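Local coordinates for protein acetyl transferase (Salmonella typhimurium, PDB 1S7K) that probably transfers the acetyl group of acetyl-coenzyme A to the N-terminal amino group of ribosomal protein L7/L12, at residues Leu63-Gln66 with Ala70-Tyr73; Glu21-Ala26 with Met72-Cys77; Phe133-Arg138 with Asn151-Glu156; Thr122-Ala125 with Asp129-Arg132. All blocks are in the same frame, centred on the assembly; numbering follows the deposited sequence.

Interaction 1: Leu63-Gln66 with Ala70-Tyr73; sequences LLHQ and AKMY
Two hydrogen bonds tie His-65, near the end of helix 55-67, to the start of strand 71-77. Met-72 N donates to His-65 ND1 at 2.9 Å; the bond is nearly straight (164° at the hydrogen) although the donor stands somewhat out of the imidazole plane. The other ring nitrogen, NE2, bonds to Glu-6, so the ring is held at both nitrogens and its rotation is fixed. Lys-71 NZ reaches back to His-65 O at 2.7 Å.

Two further contacts use a face and an edge of this imidazole. The Lys-71 chain bends at chi2 (-68°), which carries CD over the middle of one ring face, 3.4 Å from the centroid of His-65, as a CH-pi contact. At the rim, CE1 of His-65 points into the face of Tyr-73, 3.5 Å from its CZ, in an edge-to-face pair with planes 63° apart.

Apolar packing is smaller: Leu-64 CB meets Ala-70 CB at 3.7 Å. A CA-H...O contact, His-65 CA to Ala-70 O at 3.2 Å, marks where the backbones come close. This is a tight helix-to-strand connection, bringing the helix before strand 71-77 against the central sheet of a GNAT fold.

Interaction 2: Glu21-Ala26 with Met72-Cys77; sequences ESHVPA and MYLIFC
His-23 faces strand 71-77 across the methyl end of Leu-74 and the ring tip of Phe-76, its CA 8.5 Å from that of Leu-74. The side chain leaves the backbone with CB directed at the strand. With chi1 at -56°, CG stands opposite the carbonyl carbon, bringing the ring over to the strand. CB and CG both come closer to Leu-74 CD1 than carbons can sit, so this spacing is doubtful, but the methyl lies over one ring face. The two side chains run past each other in opposite senses, with the CD1 branch of Leu-74 on the imidazole side. Across the ring, Ser-22 OG stands over the centre of the opposite face, 4.1 Å above the plane, so the imidazole lies between a hydroxyl and a methyl. ND1 turns back to its own chain and bonds to Asp-20 N, which fixes the rotation of the ring. CD2, on the other side of CG, meets Phe-76 CZ at 4.0 Å, arriving near the plane of the phenyl ring at its edge. The two ring planes stand 44° apart, an oblique pair.

The contact is small and joins segment 21-26 to strand 71-77, as helix-side packing on the central sheet of the GNAT fold. Beyond it, Leu-74 and Phe-76 both pack on Met-81 of strand 80-91, Phe-76 also makes a cation-pi contact with Arg-17 of strand 14-18, and Glu-21 forms a salt bridge with Arg-55 at the start of helix 55-67.

Interaction 3: Phe133-Arg138 with Asn151-Glu156; sequences FVIKCR and NHFTLE
Ile-135 and Phe-153 are the nearest residues of the two backbones, with CA atoms 8.2 Å apart, because strand 168-178 runs between strands 132-138 and 154-165 in the sheet; the gap is bridged mainly by the Phe-153 ring, which reaches both a side chain and a backbone carbonyl of strand 132-138. Ile-135 puts CD1 over the centre of one phenyl face, 3.6 Å from the centroid of Phe-153 and 14° off the ring normal, a well-centred CH-pi contact. Its CG1 lies over the rim of the same face, 3.8 Å from Phe-153 CE2. In Ile-135, chi1 (-74°) sets CG1 opposite the carbonyl carbon, and an extended chi2 carries CD1 on over the ring. The same CE2 comes to 3.4 Å from Phe-133 O, obliquely to the ring, and to 4.2 Å from Phe-133 CB. Asn-151 CB fills a place at another edge, in the ring plane. Leu-117 and Met-121 of helix 112-127, Ile-99 and Tyr-175 close round the phenyl group, so it is buried on several sides.

Just before Phe-153, helix 142-150 ends in a Schellman motif with His-152 at positive phi and Phe-153 N bonded to Ala-148 O. The unit is a beta-alpha-beta crossover of the GNAT fold, with strand 168-178 inserted between its two parallel strands; Cys-137, two residues on from Ile-135, is a covalent coenzyme A site in this protein.

Interaction 4: Thr122-Ala125 with Asp129-Arg132; sequences THYA and DIRR
Tyr-124 and Ile-130 make the close part of this contact, where the last turns of helix 112-127 meet the loop that follows. Ile-130 lays CG1 against Tyr-124 CD1 at 3.7 Å, with its CD1 at 3.8 Å from the same Tyr-124 CD1, so the isoleucine chain runs along one flank of the ring, at a slant to it. With CG1 set opposite the carbonyl carbon (chi1 -52°), Ile-130 turns its longer branch to the tyrosine. The backbones are also near: Ala-125 CA lies 3.8 Å from Ile-130 O.

The looser side is made by Asp-129, which is partly exposed. Its carboxylate comes up beside the ring with the two planes only 21° apart, and OD2 approaches Tyr-124 CD1 at 3.4 Å. OD1 forms a salt bridge with Arg-127, in the last turn of the helix. The methyl of Ala-125 points away from residues 129-132 and packs on Ile-179.

This is the short connection from helix 112-127 into strand 132-138 of the GNAT sheet, away from the coenzyme A site. Tyr-124 continues inward: its hydroxyl bonds to that of Tyr-73 in strand 71-77, and its ring meets Phe-87 of strand 80-91 edge-to-face. Ile-130 packs on Phe-87, Ile-90 and Ala-97, thus on strands 80-91 and 96-103. Beyond them Arg-131 leads toward the dimer interface, in cation-pi contact with Tyr-169 of the second subunit.

How the interactions relate
Interactions 1 and 2 share strand 71-77 and set two successive helical elements against it, but interaction 1 is rich in polar bonds at a buried histidine whereas interaction 2 is a small, mainly apolar touch. Interaction 3, on the far side of the chain's centre, is wholly buried and rests on one phenylalanine. Interaction 4 is partly buried and connects the two regions: Tyr-124 links it to interactions 1 and 2 and packs its CB on Phe-133 of interaction 3, and Arg-132 forms a salt bridge with Glu-156. Residues of interactions 3 and 4 also touch the second subunit, and interaction 3 holds a coenzyme A-binding residue, while interaction 4 lies away from that site.

Interaction 1: Leu63-Gln66 with Ala70-Tyr73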
# COMPACT_ATOMS: atom_id res chain seq x y z
N LEU A 63 -3.10 -14.22 13.20
CA LEU A 63 -1.82 -14.66 12.64
C LEU A 63 -0.98 -13.47 12.19
O LEU A 63 0.19 -13.39 12.51
CB LEU A 63 -2.02 -15.62 11.46
CG LEU A 63 -2.82 -16.83 11.92
CD1 LEU A 63 -3.09 -17.73 10.72
CD2 LEU A 63 -2.06 -17.58 13.02
N LEU A 64 -1.58 -12.53 11.44
CA LEU A 64 -0.83 -11.35 11.02
C LEU A 64 -0.38 -10.54 12.26
O LEU A 64 0.73 -9.97 12.30
CB LEU A 64 -1.73 -10.43 10.14
CG LEU A 64 -2.22 -11.09 8.83
CD1 LEU A 64 -3.15 -10.16 8.03
CD2 LEU A 64 -0.97 -11.52 8.04
N HIS A 65 -1.23 -10.49 13.26
CA HIS A 65 -0.96 -9.72 14.47
C HIS A 65 0.29 -10.27 15.18
O HIS A 65 1.16 -9.52 15.59
CB HIS A 65 -2.22 -9.71 15.36
CG HIS A 65 -2.16 -8.74 16.52
ND1 HIS A 65 -3.17 -7.84 16.78
CD2 HIS A 65 -1.31 -8.67 17.57
CE1 HIS A 65 -2.95 -7.26 17.96
NE2 HIS A 65 -1.82 -7.75 18.46
N GLN A 66 0.41 -11.59 15.24
CA GLN A 66 1.56 -12.21 15.91
C GLN A 66 2.84 -12.03 15.09
O GLN A 66 3.95 -12.09 15.62
CB GLN A 66 1.31 -13.72 16.12
CG GLN A 66 0.07 -14.11 16.95
CD GLN A 66 -0.23 -15.62 16.94
OE1 GLN A 66 -0.02 -16.32 15.92
NE2 GLN A 66 -0.74 -16.14 18.06
N ALA A 70 0.20 -6.86 10.57
CA ALA A 70 -1.06 -6.09 10.74
C ALA A 70 -1.37 -6.18 12.23
O ALA A 70 -0.70 -6.89 12.95
CB ALA A 70 -2.23 -6.79 9.93
N LYS A 71 -2.38 -5.44 12.70
CA LYS A 71 -2.79 -5.57 14.10
C LYS A 71 -4.27 -5.50 14.13
O LYS A 71 -4.89 -4.75 13.34
CB LYS A 71 -2.24 -4.46 14.99
CG LYS A 71 -0.68 -4.47 15.14
CD LYS A 71 -0.21 -5.74 15.98
CE LYS A 71 1.35 -5.90 15.94
NZ LYS A 71 1.62 -7.17 16.74
N MET A 72 -4.89 -6.30 14.99
CA MET A 72 -6.31 -6.16 15.11
C MET A 72 -6.65 -6.05 16.61
O MET A 72 -6.42 -7.01 17.35
CB MET A 72 -7.07 -7.33 14.49
CG MET A 72 -8.57 -7.18 14.72
SD MET A 72 -9.39 -8.66 14.12
CE MET A 72 -10.92 -8.21 14.25
N TYR A 73 -7.15 -4.87 17.04
CA TYR A 73 -7.54 -4.70 18.41
C TYR A 73 -9.04 -4.46 18.53
O TYR A 73 -9.69 -3.86 17.66
CB TYR A 73 -6.76 -3.49 19.03
CG TYR A 73 -5.27 -3.69 19.17
CD1 TYR A 73 -4.73 -4.36 20.28
CD2 TYR A 73 -4.39 -3.21 18.20
CE1 TYR A 73 -3.31 -4.54 20.42
CE2 TYR A 73 -3.00 -3.40 18.31
CZ TYR A 73 -2.47 -4.06 19.42
OH TYR A 73 -1.10 -4.21 19.54

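Interaction 2: Glu21-Ala26 with Met72-Cys77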
# COMPACT_ATOMS: atom_id res chain seq x y z
N GLU A 21 -9.23 -15.42 19.84
CA GLU A 21 -10.23 -16.38 19.43
C GLU A 21 -11.45 -16.24 20.37
O GLU A 21 -12.60 -16.35 19.92
CB GLU A 21 -9.65 -17.81 19.48
CG GLU A 21 -9.59 -18.49 18.12
CD GLU A 21 -10.98 -18.85 17.59
OE1 GLU A 21 -11.93 -18.09 17.88
OE2 GLU A 21 -11.11 -19.89 16.89
N SER A 22 -11.21 -15.95 21.65
CA SER A 22 -12.33 -15.81 22.58
C SER A 22 -13.32 -14.70 22.24
O SER A 22 -14.45 -14.71 22.72
CB SER A 22 -11.84 -15.57 24.01
OG SER A 22 -11.25 -14.27 24.14
N HIS A 23 -12.92 -13.74 21.41
CA HIS A 23 -13.80 -12.62 21.06
C HIS A 23 -14.75 -12.91 19.89
O HIS A 23 -15.73 -12.20 19.68
CB HIS A 23 -12.97 -11.36 20.66
CG HIS A 23 -11.97 -10.90 21.69
ND1 HIS A 23 -10.61 -11.02 21.52
CD2 HIS A 23 -12.15 -10.30 22.89
CE1 HIS A 23 -9.99 -10.52 22.57
NE2 HIS A 23 -10.90 -10.08 23.42
N VAL A 24 -14.41 -13.92 19.10
CA VAL A 24 -15.16 -14.21 17.90
C VAL A 24 -16.66 -14.19 18.11
O VAL A 24 -17.37 -13.49 17.41
CB VAL A 24 -14.72 -15.57 17.26
CG1 VAL A 24 -15.62 -15.90 16.05
CG2 VAL A 24 -13.25 -15.46 16.78
N PRO A 25 -17.15 -14.94 19.13
CA PRO A 25 -18.60 -14.97 19.38
C PRO A 25 -19.27 -13.63 19.48
O PRO A 25 -20.31 -13.38 18.89
CB PRO A 25 -18.71 -15.75 20.69
CG PRO A 25 -17.49 -16.67 20.66
CD PRO A 25 -16.40 -15.76 20.10
N ALA A 26 -18.67 -12.75 20.27
CA ALA A 26 -19.23 -11.42 20.50
C ALA A 26 -19.08 -10.42 19.33
O ALA A 26 -19.97 -9.62 19.00
CB ALA A 26 -18.59 -10.86 21.75
N MET A 72 -4.89 -6.30 14.99
CA MET A 72 -6.31 -6.16 15.11
C MET A 72 -6.65 -6.05 16.61
O MET A 72 -6.42 -7.01 17.35
CB MET A 72 -7.07 -7.33 14.49
CG MET A 72 -8.57 -7.18 14.72
SD MET A 72 -9.39 -8.66 14.12
CE MET A 72 -10.92 -8.21 14.25
N TYR A 73 -7.15 -4.87 17.04
CA TYR A 73 -7.54 -4.70 18.41
C TYR A 73 -9.04 -4.46 18.53
O TYR A 73 -9.69 -3.86 17.66
CB TYR A 73 -6.76 -3.49 19.03
CG TYR A 73 -5.27 -3.69 19.17
CD1 TYR A 73 -4.73 -4.36 20.28
CD2 TYR A 73 -4.39 -3.21 18.20
CE1 TYR A 73 -3.31 -4.54 20.42
CE2 TYR A 73 -3.00 -3.40 18.31
CZ TYR A 73 -2.47 -4.06 19.42
OH TYR A 73 -1.10 -4.21 19.54
N LEU A 74 -9.60 -4.92 19.63
CA LEU A 74 -10.99 -4.72 19.97
C LEU A 74 -11.06 -3.57 21.02
O LEU A 74 -10.28 -3.56 21.99
CB LEU A 74 -11.57 -6.01 20.58
CG LEU A 74 -11.79 -7.09 19.54
CD1 LEU A 74 -12.55 -8.28 20.16
CD2 LEU A 74 -12.69 -6.50 18.46
N ILE A 75 -11.95 -2.62 20.79
CA ILE A 75 -12.18 -1.46 21.66
C ILE A 75 -13.29 -1.82 22.64
O ILE A 75 -14.39 -2.17 22.19
CB ILE A 75 -12.69 -0.23 20.83
CG1 ILE A 75 -11.62 0.30 19.85
CG2 ILE A 75 -13.05 0.96 21.78
CD1 ILE A 75 -12.35 1.19 18.75
N PHE A 76 -13.01 -1.71 23.94
CA PHE A 76 -13.97 -2.00 25.01
C PHE A 76 -14.21 -0.73 25.79
O PHE A 76 -13.28 -0.03 26.15
CB PHE A 76 -13.47 -3.07 25.96
CG PHE A 76 -13.55 -4.42 25.39
CD1 PHE A 76 -12.48 -4.96 24.66
CD2 PHE A 76 -14.70 -5.17 25.56
CE1 PHE A 76 -12.58 -6.23 24.10
CE2 PHE A 76 -14.81 -6.44 25.01
CZ PHE A 76 -13.74 -6.96 24.28
N CYS A 77 -15.48 -0.45 26.02
CA CYS A 77 -15.84 0.76 26.74
C CYS A 77 -16.63 0.26 27.95
O CYS A 77 -17.67 -0.36 27.77
CB CYS A 77 -16.72 1.62 25.82
SG CYS A 77 -17.59 3.05 26.63

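Interaction 3: Phe133-Arg138 with Asn151-Glu156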
# COMPACT_ATOMS: atom_id res chain seq x y z
N PHE A 133 2.24 6.62 11.12
CA PHE A 133 0.89 6.09 11.19
C PHE A 133 0.10 6.74 10.10
O PHE A 133 0.10 7.97 10.00
CB PHE A 133 0.27 6.43 12.56
CG PHE A 133 1.05 5.87 13.71
CD1 PHE A 133 2.07 6.62 14.29
CD2 PHE A 133 0.82 4.57 14.15
CE1 PHE A 133 2.85 6.09 15.29
CE2 PHE A 133 1.61 4.02 15.17
CZ PHE A 133 2.64 4.80 15.74
N VAL A 134 -0.55 5.93 9.28
CA VAL A 134 -1.25 6.47 8.13
C VAL A 134 -2.71 6.21 8.08
O VAL A 134 -3.12 5.13 8.44
CB VAL A 134 -0.64 5.87 6.84
CG1 VAL A 134 -1.31 6.45 5.58
CG2 VAL A 134 0.91 6.20 6.83
N ILE A 135 -3.50 7.24 7.72
CA ILE A 135 -4.96 7.04 7.54
C ILE A 135 -5.29 7.37 6.10
O ILE A 135 -5.07 8.53 5.66
CB ILE A 135 -5.82 7.99 8.42
CG1 ILE A 135 -5.75 7.51 9.87
CG2 ILE A 135 -7.33 8.01 7.87
CD1 ILE A 135 -6.29 8.48 10.97
N LYS A 136 -5.79 6.38 5.36
CA LYS A 136 -6.25 6.64 3.99
C LYS A 136 -7.75 6.54 4.12
O LYS A 136 -8.25 5.52 4.68
CB LYS A 136 -5.74 5.54 3.03
CG LYS A 136 -4.26 5.59 2.74
CD LYS A 136 -3.76 4.28 2.11
CE LYS A 136 -4.22 4.12 0.73
NZ LYS A 136 -3.87 2.71 0.27
N CYS A 137 -8.47 7.59 3.72
CA CYS A 137 -9.94 7.47 3.77
C CYS A 137 -10.55 8.28 2.63
O CYS A 137 -9.97 9.30 2.17
CB CYS A 137 -10.43 7.98 5.10
SG CYS A 137 -10.08 9.77 5.44
N ARG A 138 -11.73 7.87 2.17
CA ARG A 138 -12.39 8.57 1.06
C ARG A 138 -12.56 10.04 1.40
O ARG A 138 -12.81 10.39 2.56
CB ARG A 138 -13.76 7.96 0.77
CG ARG A 138 -13.67 6.61 0.06
CD ARG A 138 -15.12 6.05 -0.27
NE ARG A 138 -16.17 6.74 0.46
CZ ARG A 138 -16.61 6.45 1.69
NH1 ARG A 138 -17.56 7.21 2.21
NH2 ARG A 138 -16.14 5.41 2.40
N ASN A 151 -6.93 14.15 15.49
CA ASN A 151 -5.80 13.49 16.06
C ASN A 151 -4.47 13.94 15.48
O ASN A 151 -3.49 13.23 15.52
CB ASN A 151 -6.08 12.00 15.97
CG ASN A 151 -7.28 11.63 16.85
OD1 ASN A 151 -7.10 11.40 18.05
ND2 ASN A 151 -8.53 11.66 16.28
N HIS A 152 -4.52 15.14 14.95
CA HIS A 152 -3.37 15.90 14.44
C HIS A 152 -2.60 15.25 13.32
O HIS A 152 -1.35 15.30 13.31
CB HIS A 152 -2.44 16.19 15.61
CG HIS A 152 -3.18 16.50 16.88
ND1 HIS A 152 -3.92 17.66 17.04
CD2 HIS A 152 -3.38 15.76 18.00
CE1 HIS A 152 -4.55 17.62 18.21
NE2 HIS A 152 -4.24 16.48 18.80
N PHE A 153 -3.32 14.58 12.41
CA PHE A 153 -2.65 13.98 11.26
C PHE A 153 -2.47 15.09 10.22
O PHE A 153 -3.29 16.01 10.13
CB PHE A 153 -3.49 12.85 10.63
CG PHE A 153 -3.44 11.52 11.37
CD1 PHE A 153 -3.97 11.39 12.64
CD2 PHE A 153 -2.81 10.41 10.79
CE1 PHE A 153 -3.88 10.17 13.33
CE2 PHE A 153 -2.71 9.19 11.44
CZ PHE A 153 -3.24 9.06 12.73
N THR A 154 -1.43 15.00 9.40
CA THR A 154 -1.21 16.00 8.37
C THR A 154 -1.70 15.41 7.07
O THR A 154 -1.41 14.24 6.82
CB THR A 154 0.31 16.30 8.24
OG1 THR A 154 0.75 16.93 9.46
CG2 THR A 154 0.54 17.25 7.03
N LEU A 155 -2.50 16.16 6.30
CA LEU A 155 -2.96 15.66 4.99
C LEU A 155 -1.76 15.77 4.04
O LEU A 155 -1.26 16.87 3.77
CB LEU A 155 -4.13 16.51 4.46
CG LEU A 155 -4.69 16.14 3.05
CD1 LEU A 155 -5.28 14.76 3.06
CD2 LEU A 155 -5.77 17.12 2.67
N GLU A 156 -1.28 14.62 3.58
CA GLU A 156 -0.14 14.52 2.66
C GLU A 156 -0.53 14.56 1.20
O GLU A 156 0.32 14.89 0.34
CB GLU A 156 0.61 13.23 2.91
CG GLU A 156 1.25 13.22 4.30
CD GLU A 156 2.10 11.96 4.50
OE1 GLU A 156 3.05 12.00 5.27
OE2 GLU A 156 1.79 10.92 3.89

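Interaction 4: Thr122-Ala125 with Asp129-Arg132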
# COMPACT_ATOMS: atom_id res chain seq x y z
N THR A 122 0.85 6.10 20.72
CA THR A 122 1.84 6.42 21.75
C THR A 122 2.51 5.12 22.21
O THR A 122 3.73 5.06 22.37
CB THR A 122 1.11 7.04 22.97
OG1 THR A 122 0.83 8.41 22.68
CG2 THR A 122 1.95 6.84 24.26
N HIS A 123 1.68 4.12 22.39
CA HIS A 123 2.13 2.79 22.81
C HIS A 123 3.10 2.19 21.76
O HIS A 123 4.14 1.60 22.14
CB HIS A 123 0.92 1.90 22.98
CG HIS A 123 1.26 0.46 23.26
ND1 HIS A 123 1.44 -0.01 24.54
CD2 HIS A 123 1.43 -0.60 22.43
CE1 HIS A 123 1.70 -1.31 24.49
NE2 HIS A 123 1.70 -1.69 23.22
N TYR A 124 2.80 2.34 20.48
CA TYR A 124 3.71 1.79 19.47
C TYR A 124 4.97 2.62 19.32
O TYR A 124 6.04 2.07 19.02
CB TYR A 124 3.00 1.64 18.14
CG TYR A 124 2.47 0.27 18.11
CD1 TYR A 124 3.25 -0.75 17.61
CD2 TYR A 124 1.23 -0.03 18.66
CE1 TYR A 124 2.82 -2.05 17.65
CE2 TYR A 124 0.78 -1.34 18.69
CZ TYR A 124 1.61 -2.34 18.16
OH TYR A 124 1.20 -3.62 18.06
N ALA A 125 4.86 3.93 19.52
CA ALA A 125 6.07 4.78 19.46
C ALA A 125 6.98 4.30 20.60
O ALA A 125 8.24 4.23 20.45
CB ALA A 125 5.70 6.27 19.70
N ASP A 129 8.50 -0.11 17.15
CA ASP A 129 8.45 -0.78 15.87
C ASP A 129 7.58 -0.09 14.85
O ASP A 129 7.57 -0.49 13.69
CB ASP A 129 8.10 -2.27 15.98
CG ASP A 129 6.88 -2.58 16.88
OD1 ASP A 129 6.38 -3.75 16.77
OD2 ASP A 129 6.47 -1.72 17.69
N ILE A 130 6.85 0.96 15.26
CA ILE A 130 6.07 1.73 14.26
C ILE A 130 6.27 3.21 14.63
O ILE A 130 6.09 3.59 15.80
CB ILE A 130 4.57 1.39 14.29
CG1 ILE A 130 4.39 -0.13 14.19
CG2 ILE A 130 3.82 2.11 13.13
CD1 ILE A 130 2.97 -0.54 13.85
N ARG A 131 6.59 4.05 13.62
CA ARG A 131 6.83 5.48 13.76
C ARG A 131 5.96 6.34 12.80
O ARG A 131 5.73 7.49 13.05
CB ARG A 131 8.30 5.83 13.45
CG ARG A 131 8.68 5.57 11.95
CD ARG A 131 10.20 5.57 11.82
NE ARG A 131 10.74 6.87 12.24
CZ ARG A 131 10.64 8.00 11.52
NH1 ARG A 131 10.03 8.03 10.34
NH2 ARG A 131 11.17 9.11 11.99
N ARG A 132 5.45 5.74 11.73
CA ARG A 132 4.65 6.46 10.73
C ARG A 132 3.24 5.83 10.72
O ARG A 132 3.05 4.64 10.40
CB ARG A 132 5.31 6.35 9.33
CG ARG A 132 4.49 7.17 8.21
CD ARG A 132 5.19 7.04 6.80
NE ARG A 132 4.20 7.22 5.74
CZ ARG A 132 3.66 8.39 5.40
NH1 ARG A 132 2.70 8.43 4.48
NH2 ARG A 132 4.14 9.53 5.89